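Local coordinates for LPP20 lipofamily protein (Helicobacter pylori R046Wa, PDB 4KZS), which is a secreted protein of unknown function, with a helical middle domain and a possible, still unproven, link to the outer membrane and the Tol-Pal system, at residues A116-F121 with E165-I170; S122-K127 with K138-L143. One frame throughout, in Å; residues are numbered along the deposited sequence.

Contact 1. Residues A116-F121 with E165-I170; sequences ALYGQF and ENYEKI
An aromatic cluster of Tyr118, Phe121 and Tyr167 joins two helices of the middle domain, whose three helices are consistent with a three-helix bundle. Helix 103-121 supplies Tyr118 and Phe121 from near its C-terminal end, and the short helix 165-172 sends Tyr167 between them. The Tyr167 ring plays two different parts here. Toward Tyr118 it offers an edge: its CE2 corner lies over one face of the Tyr118 ring in an offset edge-to-face pair, centroids 4.9 Å apart and planes at 67°. Toward Phe121 it offers a face instead. The Phe121 edge carrying CD2 and CE2 points at that face, with the centroids 4.5 Å apart and the planes inclined by 62°. Phe121 CB adds a CH-pi contact, 4.1 Å from the Tyr167 ring centroid and only 16° off the ring normal. Phe121 and Tyr167 run past each other in opposite directions, which brings the outer part of the Phe121 ring back to the root of its partner, CE2 of Phe121 lying 3.7 Å from CB of Tyr167. With CG of Phe121 roughly anti to the backbone N, the ring leaves its helix toward Tyr167, and it is buried, with Met140, Leu143 and Leu144 of helix 135-157 also packing on it. Tyr118 reaches further, its OH making a weak hydrogen bond to Ser163 O just ahead of helix 165-172. Within helix 103-121 the two residues are also joined by a backbone hydrogen bond, Phe121 N to Tyr118 O at 2.9 Å.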
ATOM      1  N   ALA A 116       1.995   7.159 -13.003  1.00 40.70           N
ATOM      2  CA  ALA A 116       0.990   6.120 -12.960  1.00 45.02           C
ATOM      3  C   ALA A 116       0.431   6.052 -11.566  1.00 53.51           C
ATOM      4  O   ALA A 116      -0.761   5.833 -11.393  1.00 67.20           O
ATOM      5  CB  ALA A 116       1.581   4.773 -13.363  1.00 36.27           C
ATOM      6  N   LEU A 117       1.286   6.249 -10.567  1.00 56.40           N
ATOM      7  CA  LEU A 117       0.802   6.312  -9.185  1.00 55.65           C
ATOM      8  C   LEU A 117      -0.127   7.523  -8.961  1.00 57.75           C
ATOM      9  O   LEU A 117      -1.146   7.364  -8.298  1.00 55.74           O
ATOM     10  CB  LEU A 117       1.953   6.285  -8.169  1.00 48.12           C
ATOM     11  CG  LEU A 117       2.639   4.911  -8.171  1.00 46.26           C
ATOM     12  CD1 LEU A 117       4.010   4.991  -7.517  1.00 42.26           C
ATOM     13  CD2 LEU A 117       1.800   3.853  -7.505  1.00 45.86           C
ATOM     14  N   TYR A 118       0.214   8.689  -9.531  1.00 52.74           N
ATOM     15  CA  TYR A 118      -0.518   9.943  -9.325  1.00 55.16           C
ATOM     16  C   TYR A 118      -1.913   9.737  -9.841  1.00 64.53           C
ATOM     17  O   TYR A 118      -2.893   9.802  -9.106  1.00 77.07           O
ATOM     18  CB  TYR A 118       0.111  11.019 -10.175  1.00 59.41           C
ATOM     19  CG  TYR A 118       0.138  12.455  -9.661  1.00 64.07           C
ATOM     20  CD1 TYR A 118      -1.002  13.258  -9.657  1.00 66.13           C
ATOM     21  CD2 TYR A 118       1.347  13.034  -9.277  1.00 74.38           C
ATOM     22  CE1 TYR A 118      -0.950  14.587  -9.242  1.00 68.50           C
ATOM     23  CE2 TYR A 118       1.431  14.355  -8.862  1.00 85.24           C
ATOM     24  CZ  TYR A 118       0.281  15.129  -8.839  1.00 89.04           C
ATOM     25  OH  TYR A 118       0.393  16.444  -8.420  1.00103.90           O
ATOM     26  N   GLY A 119      -1.998   9.406 -11.118  1.00 67.38           N
ATOM     27  CA  GLY A 119      -3.278   9.204 -11.749  1.00 59.57           C
ATOM     28  C   GLY A 119      -3.979   7.916 -11.340  1.00 64.61           C
ATOM     29  O   GLY A 119      -5.016   7.545 -11.900  1.00 71.43           O
ATOM     30  N   GLN A 120      -3.427   7.195 -10.389  1.00 59.28           N
ATOM     31  CA  GLN A 120      -4.176   6.065  -9.899  1.00 57.37           C
ATOM     32  C   GLN A 120      -4.903   6.516  -8.643  1.00 72.81           C
ATOM     33  O   GLN A 120      -5.831   5.844  -8.195  1.00 76.98           O
ATOM     34  CB  GLN A 120      -3.248   4.928  -9.557  1.00 48.77           C
ATOM     35  CG  GLN A 120      -4.021   3.697  -9.205  1.00 65.41           C
ATOM     36  CD  GLN A 120      -3.122   2.547  -8.911  1.00 78.65           C
ATOM     37  OE1 GLN A 120      -2.013   2.464  -9.455  1.00 81.10           O
ATOM     38  NE2 GLN A 120      -3.580   1.637  -8.035  1.00 90.27           N
ATOM     39  N   PHE A 121      -4.445   7.635  -8.068  1.00 73.77           N
ATOM     40  CA  PHE A 121      -4.896   8.104  -6.771  1.00 81.91           C
ATOM     41  C   PHE A 121      -6.214   8.753  -7.009  1.00 86.63           C
ATOM     42  O   PHE A 121      -7.176   8.488  -6.291  1.00 83.22           O
ATOM     43  CB  PHE A 121      -3.933   9.148  -6.193  1.00 91.27           C
ATOM     44  CG  PHE A 121      -4.038   9.331  -4.698  1.00 96.65           C
ATOM     45  CD1 PHE A 121      -3.556   8.357  -3.829  1.00104.82           C
ATOM     46  CD2 PHE A 121      -4.597  10.478  -4.152  1.00104.65           C
ATOM     47  CE1 PHE A 121      -3.631   8.523  -2.450  1.00112.70           C
ATOM     48  CE2 PHE A 121      -4.667  10.658  -2.774  1.00107.88           C
ATOM     49  CZ  PHE A 121      -4.177   9.679  -1.923  1.00108.76           C
ATOM     50  N   GLU A 165       1.715  16.959  -1.722  1.00 71.48           N
ATOM     51  CA  GLU A 165       1.107  17.696  -0.608  1.00 76.16           C
ATOM     52  C   GLU A 165      -0.414  17.744  -0.667  1.00 81.41           C
ATOM     53  O   GLU A 165      -1.095  17.613   0.350  1.00 80.71           O
ATOM     54  CB  GLU A 165       1.645  19.123  -0.539  1.00 76.75           C
ATOM     55  CG  GLU A 165       0.753  20.088   0.238  1.00 88.45           C
ATOM     56  CD  GLU A 165       1.495  21.274   0.810  1.00105.45           C
ATOM     57  OE1 GLU A 165       0.809  22.220   1.275  1.00109.58           O
ATOM     58  OE2 GLU A 165       2.753  21.254   0.797  1.00105.37           O
ATOM     59  N   ASN A 166      -0.941  17.923  -1.865  1.00 75.08           N
ATOM     60  CA  ASN A 166      -2.359  18.053  -2.022  1.00 72.26           C
ATOM     61  C   ASN A 166      -3.060  16.766  -1.786  1.00 67.25           C
ATOM     62  O   ASN A 166      -4.145  16.737  -1.221  1.00 66.85           O
ATOM     63  CB  ASN A 166      -2.678  18.518  -3.424  1.00 77.44           C
ATOM     64  CG  ASN A 166      -3.719  19.592  -3.425  1.00 87.11           C
ATOM     65  OD1 ASN A 166      -4.915  19.299  -3.335  1.00 94.79           O
ATOM     66  ND2 ASN A 166      -3.272  20.864  -3.484  1.00 80.27           N
ATOM     67  N   TYR A 167      -2.449  15.700  -2.268  1.00 65.49           N
ATOM     68  CA  TYR A 167      -3.038  14.404  -2.155  1.00 66.00           C
ATOM     69  C   TYR A 167      -2.977  13.974  -0.724  1.00 62.58           C
ATOM     70  O   TYR A 167      -3.910  13.384  -0.207  1.00 67.23           O
ATOM     71  CB  TYR A 167      -2.262  13.429  -2.983  1.00 71.10           C
ATOM     72  CG  TYR A 167      -2.736  13.321  -4.394  1.00 83.69           C
ATOM     73  CD1 TYR A 167      -4.090  13.320  -4.697  1.00 85.67           C
ATOM     74  CD2 TYR A 167      -1.828  13.158  -5.426  1.00 84.43           C
ATOM     75  CE1 TYR A 167      -4.526  13.187  -5.999  1.00 95.49           C
ATOM     76  CE2 TYR A 167      -2.257  13.016  -6.729  1.00 89.31           C
ATOM     77  CZ  TYR A 167      -3.607  13.036  -7.014  1.00 93.41           C
ATOM     78  OH  TYR A 167      -4.051  12.893  -8.310  1.00 98.95           O
ATOM     79  N   GLU A 168      -1.870  14.279  -0.076  1.00 57.76           N
ATOM     80  CA  GLU A 168      -1.737  13.961   1.311  1.00 60.36           C
ATOM     81  C   GLU A 168      -2.927  14.548   2.067  1.00 61.68           C
ATOM     82  O   GLU A 168      -3.713  13.811   2.647  1.00 65.44           O
ATOM     83  CB  GLU A 168      -0.410  14.471   1.824  1.00 60.23           C
ATOM     84  CG  GLU A 168       0.745  13.616   1.342  1.00 66.47           C
ATOM     85  CD  GLU A 168       0.979  12.385   2.199  1.00 73.59           C
ATOM     86  OE1 GLU A 168       1.848  11.565   1.857  1.00 79.95           O
ATOM     87  OE2 GLU A 168       0.322  12.232   3.235  1.00 73.16           O
ATOM     88  N   LYS A 169      -3.090  15.862   2.017  1.00 61.88           N
ATOM     89  CA  LYS A 169      -4.295  16.500   2.549  1.00 65.36           C
ATOM     90  C   LYS A 169      -5.525  15.649   2.317  1.00 57.35           C
ATOM     91  O   LYS A 169      -6.114  15.134   3.252  1.00 59.12           O
ATOM     92  CB  LYS A 169      -4.505  17.905   1.977  1.00 71.61           C
ATOM     93  CG  LYS A 169      -5.692  18.635   2.590  1.00 79.40           C
ATOM     94  CD  LYS A 169      -5.444  18.988   4.060  1.00 88.21           C
ATOM     95  CE  LYS A 169      -6.645  19.702   4.672  1.00 85.30           C
ATOM     96  NZ  LYS A 169      -6.462  20.225   6.043  1.00 78.03           N
ATOM     97  N   ILE A 170      -5.903  15.468   1.070  1.00 60.35           N
ATOM     98  CA  ILE A 170      -7.084  14.647   0.763  1.00 56.09           C
ATOM     99  C   ILE A 170      -7.099  13.301   1.485  1.00 53.55           C
ATOM    100  O   ILE A 170      -8.159  12.736   1.730  1.00 57.79           O
ATOM    101  CB  ILE A 170      -7.143  14.411  -0.737  1.00 57.34           C
ATOM    102  CG1 ILE A 170      -7.369  15.741  -1.441  1.00 59.34           C
ATOM    103  CG2 ILE A 170      -8.200  13.380  -1.094  1.00 61.29           C
ATOM    104  CD1 ILE A 170      -6.955  15.690  -2.896  1.00 80.11           C
TER

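Contact 2. Residues S122-K127 with K138-L143; sequences STLMPK and KSMGDL
Leu124 lies against Ser139, Met140 and Leu143 where the helical middle domain turns from helix 103-121 into helix 135-157, a helix-loop-helix connection closed by apolar contacts. The nearest CA atoms across the contact are those of Leu124 and Met140, 6.8 Å apart. Leu124 points at the helix and makes its outer contacts through one branch: CD1 goes in between Ser139 and Leu143, residues one helical turn apart. On one flank CD1 meets CB of Ser139 at 3.7 Å; the hydroxyl of that serine is engaged within its own helix, in a weak hydrogen bond to Gln135 O. On the other flank the same methyl touches CD1 of Leu143, also at 3.7 Å, the two leucine side chains being set at a slant to each other.

Met140 comes alongside the base of Leu124, its CG 3.8 Å from Leu124 CB. Its chain is extended as far as SD and then bends (chi3 61°), which carries the CE methyl past Leu124. Leu143 also packs on Leu117 and Gln120 of helix 103-121, so the loop residue and the preceding helix have Leu143 as a common partner. No hydrogen bond crosses between the segments, and beside the carbonyl of Leu124 the neighbour is sulfur, Met140 SD lying 3.8 Å from Leu124 O.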
ATOM      1  N   SER A 122      -6.245   9.596  -8.043  1.00 93.31           N
ATOM      2  CA  SER A 122      -7.456  10.302  -8.438  1.00 89.16           C
ATOM      3  C   SER A 122      -8.629   9.339  -8.581  1.00 79.89           C
ATOM      4  O   SER A 122      -9.753   9.691  -8.256  1.00 91.18           O
ATOM      5  CB  SER A 122      -7.227  11.074  -9.720  1.00 96.20           C
ATOM      6  OG  SER A 122      -6.728  10.182 -10.693  1.00114.87           O
ATOM      7  N   THR A 123      -8.357   8.107  -9.004  1.00 78.65           N
ATOM      8  CA  THR A 123      -9.402   7.080  -9.131  1.00 82.50           C
ATOM      9  C   THR A 123      -9.720   6.354  -7.806  1.00 92.94           C
ATOM     10  O   THR A 123     -10.386   5.303  -7.788  1.00 88.43           O
ATOM     11  CB  THR A 123      -9.082   6.049 -10.249  1.00 68.47           C
ATOM     12  OG1 THR A 123      -8.349   4.936  -9.713  1.00 66.69           O
ATOM     13  CG2 THR A 123      -8.349   6.710 -11.418  1.00 59.20           C
ATOM     14  N   LEU A 124      -9.242   6.923  -6.705  1.00 97.92           N
ATOM     15  CA  LEU A 124      -9.439   6.329  -5.397  1.00 95.10           C
ATOM     16  C   LEU A 124     -10.098   7.282  -4.408  1.00106.65           C
ATOM     17  O   LEU A 124     -10.543   6.850  -3.353  1.00113.83           O
ATOM     18  CB  LEU A 124      -8.109   5.837  -4.845  1.00 83.78           C
ATOM     19  CG  LEU A 124      -7.730   4.426  -5.246  1.00 79.67           C
ATOM     20  CD1 LEU A 124      -6.361   4.091  -4.670  1.00 75.97           C
ATOM     21  CD2 LEU A 124      -8.790   3.464  -4.742  1.00 80.86           C
ATOM     22  N   MET A 125     -10.176   8.563  -4.766  1.00105.17           N
ATOM     23  CA  MET A 125     -10.722   9.615  -3.903  1.00114.36           C
ATOM     24  C   MET A 125     -12.200   9.451  -3.487  1.00138.91           C
ATOM     25  O   MET A 125     -12.801   8.418  -3.784  1.00147.54           O
ATOM     26  CB  MET A 125     -10.532  10.932  -4.607  1.00 99.31           C
ATOM     27  CG  MET A 125      -9.081  11.245  -4.808  1.00 98.38           C
ATOM     28  SD  MET A 125      -8.976  12.872  -5.530  1.00128.60           S
ATOM     29  CE  MET A 125      -9.626  12.581  -7.187  1.00124.92           C
ATOM     30  N   PRO A 126     -12.787  10.464  -2.785  1.00148.38           N
ATOM     31  CA  PRO A 126     -14.179  10.431  -2.327  1.00148.13           C
ATOM     32  C   PRO A 126     -15.172   9.671  -3.221  1.00161.74           C
ATOM     33  O   PRO A 126     -15.647   8.599  -2.819  1.00163.57           O
ATOM     34  CB  PRO A 126     -14.537  11.915  -2.249  1.00143.90           C
ATOM     35  CG  PRO A 126     -13.260  12.552  -1.807  1.00138.24           C
ATOM     36  CD  PRO A 126     -12.117  11.674  -2.266  1.00144.96           C
ATOM     37  N   LYS A 127     -15.486  10.222  -4.398  1.00166.73           N
ATOM     38  CA  LYS A 127     -16.417   9.587  -5.361  1.00173.60           C
ATOM     39  C   LYS A 127     -17.894   9.779  -4.956  1.00174.99           C
ATOM     40  O   LYS A 127     -18.316  10.894  -4.624  1.00166.42           O
ATOM     41  CB  LYS A 127     -16.115   8.087  -5.526  1.00174.36           C
ATOM     42  CG  LYS A 127     -15.050   7.751  -6.558  1.00177.65           C
ATOM     43  CD  LYS A 127     -13.782   8.589  -6.429  1.00167.13           C
ATOM     44  CE  LYS A 127     -12.640   7.985  -7.234  1.00149.05           C
ATOM     45  NZ  LYS A 127     -12.986   7.795  -8.667  1.00143.42           N
ATOM     46  N   LYS A 138      -6.480   1.938   2.528  1.00 59.98           N
ATOM     47  CA  LYS A 138      -5.219   1.208   2.462  1.00 56.88           C
ATOM     48  C   LYS A 138      -4.535   1.438   1.108  1.00 58.31           C
ATOM     49  O   LYS A 138      -3.330   1.618   1.032  1.00 60.14           O
ATOM     50  CB  LYS A 138      -5.474  -0.282   2.644  1.00 51.14           C
ATOM     51  CG  LYS A 138      -4.218  -1.153   2.561  1.00 59.59           C
ATOM     52  CD  LYS A 138      -3.229  -0.825   3.680  1.00 70.58           C
ATOM     53  CE  LYS A 138      -2.080  -1.817   3.806  1.00 70.43           C
ATOM     54  NZ  LYS A 138      -1.674  -1.823   5.248  1.00 76.11           N
ATOM     55  N   SER A 139      -5.318   1.441   0.040  1.00 59.05           N
ATOM     56  CA  SER A 139      -4.745   1.629  -1.263  1.00 64.97           C
ATOM     57  C   SER A 139      -4.185   3.025  -1.339  1.00 60.99           C
ATOM     58  O   SER A 139      -3.018   3.175  -1.672  1.00 65.78           O
ATOM     59  CB  SER A 139      -5.733   1.278  -2.399  1.00 76.58           C
ATOM     60  OG  SER A 139      -5.952  -0.147  -2.469  1.00 66.09           O
ATOM     61  N   MET A 140      -4.963   4.046  -0.973  1.00 59.41           N
ATOM     62  CA  MET A 140      -4.401   5.408  -0.999  1.00 50.28           C
ATOM     63  C   MET A 140      -3.122   5.508  -0.177  1.00 52.78           C
ATOM     64  O   MET A 140      -2.134   6.190  -0.589  1.00 56.77           O
ATOM     65  CB  MET A 140      -5.378   6.438  -0.513  1.00 53.92           C
ATOM     66  CG  MET A 140      -6.624   6.475  -1.358  1.00 74.36           C
ATOM     67  SD  MET A 140      -7.865   7.697  -0.860  1.00 80.58           S
ATOM     68  CE  MET A 140      -6.974   9.220  -1.025  1.00 76.20           C
ATOM     69  N   GLY A 141      -3.122   4.839   0.975  1.00 41.89           N
ATOM     70  CA  GLY A 141      -1.923   4.829   1.826  1.00 49.53           C
ATOM     71  C   GLY A 141      -0.720   4.259   1.088  1.00 53.16           C
ATOM     72  O   GLY A 141       0.367   4.869   1.049  1.00 45.81           O
ATOM     73  N   ASP A 142      -0.928   3.099   0.466  1.00 56.09           N
ATOM     74  CA  ASP A 142       0.123   2.475  -0.347  1.00 65.67           C
ATOM     75  C   ASP A 142       0.709   3.343  -1.484  1.00 62.74           C
ATOM     76  O   ASP A 142       1.952   3.424  -1.613  1.00 61.94           O
ATOM     77  CB  ASP A 142      -0.345   1.126  -0.865  1.00 68.35           C
ATOM     78  CG  ASP A 142      -0.714   0.170   0.265  1.00 77.19           C
ATOM     79  OD1 ASP A 142       0.028   0.158   1.272  1.00 75.48           O
ATOM     80  OD2 ASP A 142      -1.737  -0.563   0.139  1.00 81.91           O
ATOM     81  N   LEU A 143      -0.169   3.973  -2.280  1.00 50.09           N
ATOM     82  CA  LEU A 143       0.279   4.781  -3.393  1.00 55.06           C
ATOM     83  C   LEU A 143       1.233   5.862  -2.878  1.00 58.60           C
ATOM     84  O   LEU A 143       2.380   6.023  -3.371  1.00 54.21           O
ATOM     85  CB  LEU A 143      -0.912   5.396  -4.148  1.00 61.51           C
ATOM     86  CG  LEU A 143      -2.035   4.475  -4.673  1.00 59.53           C
ATOM     87  CD1 LEU A 143      -2.942   5.271  -5.585  1.00 58.97           C
ATOM     88  CD2 LEU A 143      -1.556   3.243  -5.432  1.00 63.47           C
TER

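The two contacts are neighbours in the middle domain, their centres about 8 Å apart. Along the chain, contact 2 is nested within the loop that contact 1 closes: 116-121 runs directly into 122-127, then come 138-143 on helix 135-157 and 165-170 on helix 165-172. Three successive helices thus meet near the end of helix 103-121, helix 135-157 being reached from both contacts. Phe121 and Leu143 bridge them, Phe121 CD1 standing 3.6 Å from Leu143 CD1, and Leu143 CD2 also lies 3.7 Å from Gln120 NE2. Aromatic cluster and aliphatic contact therefore form one continuous, partly buried apolar patch.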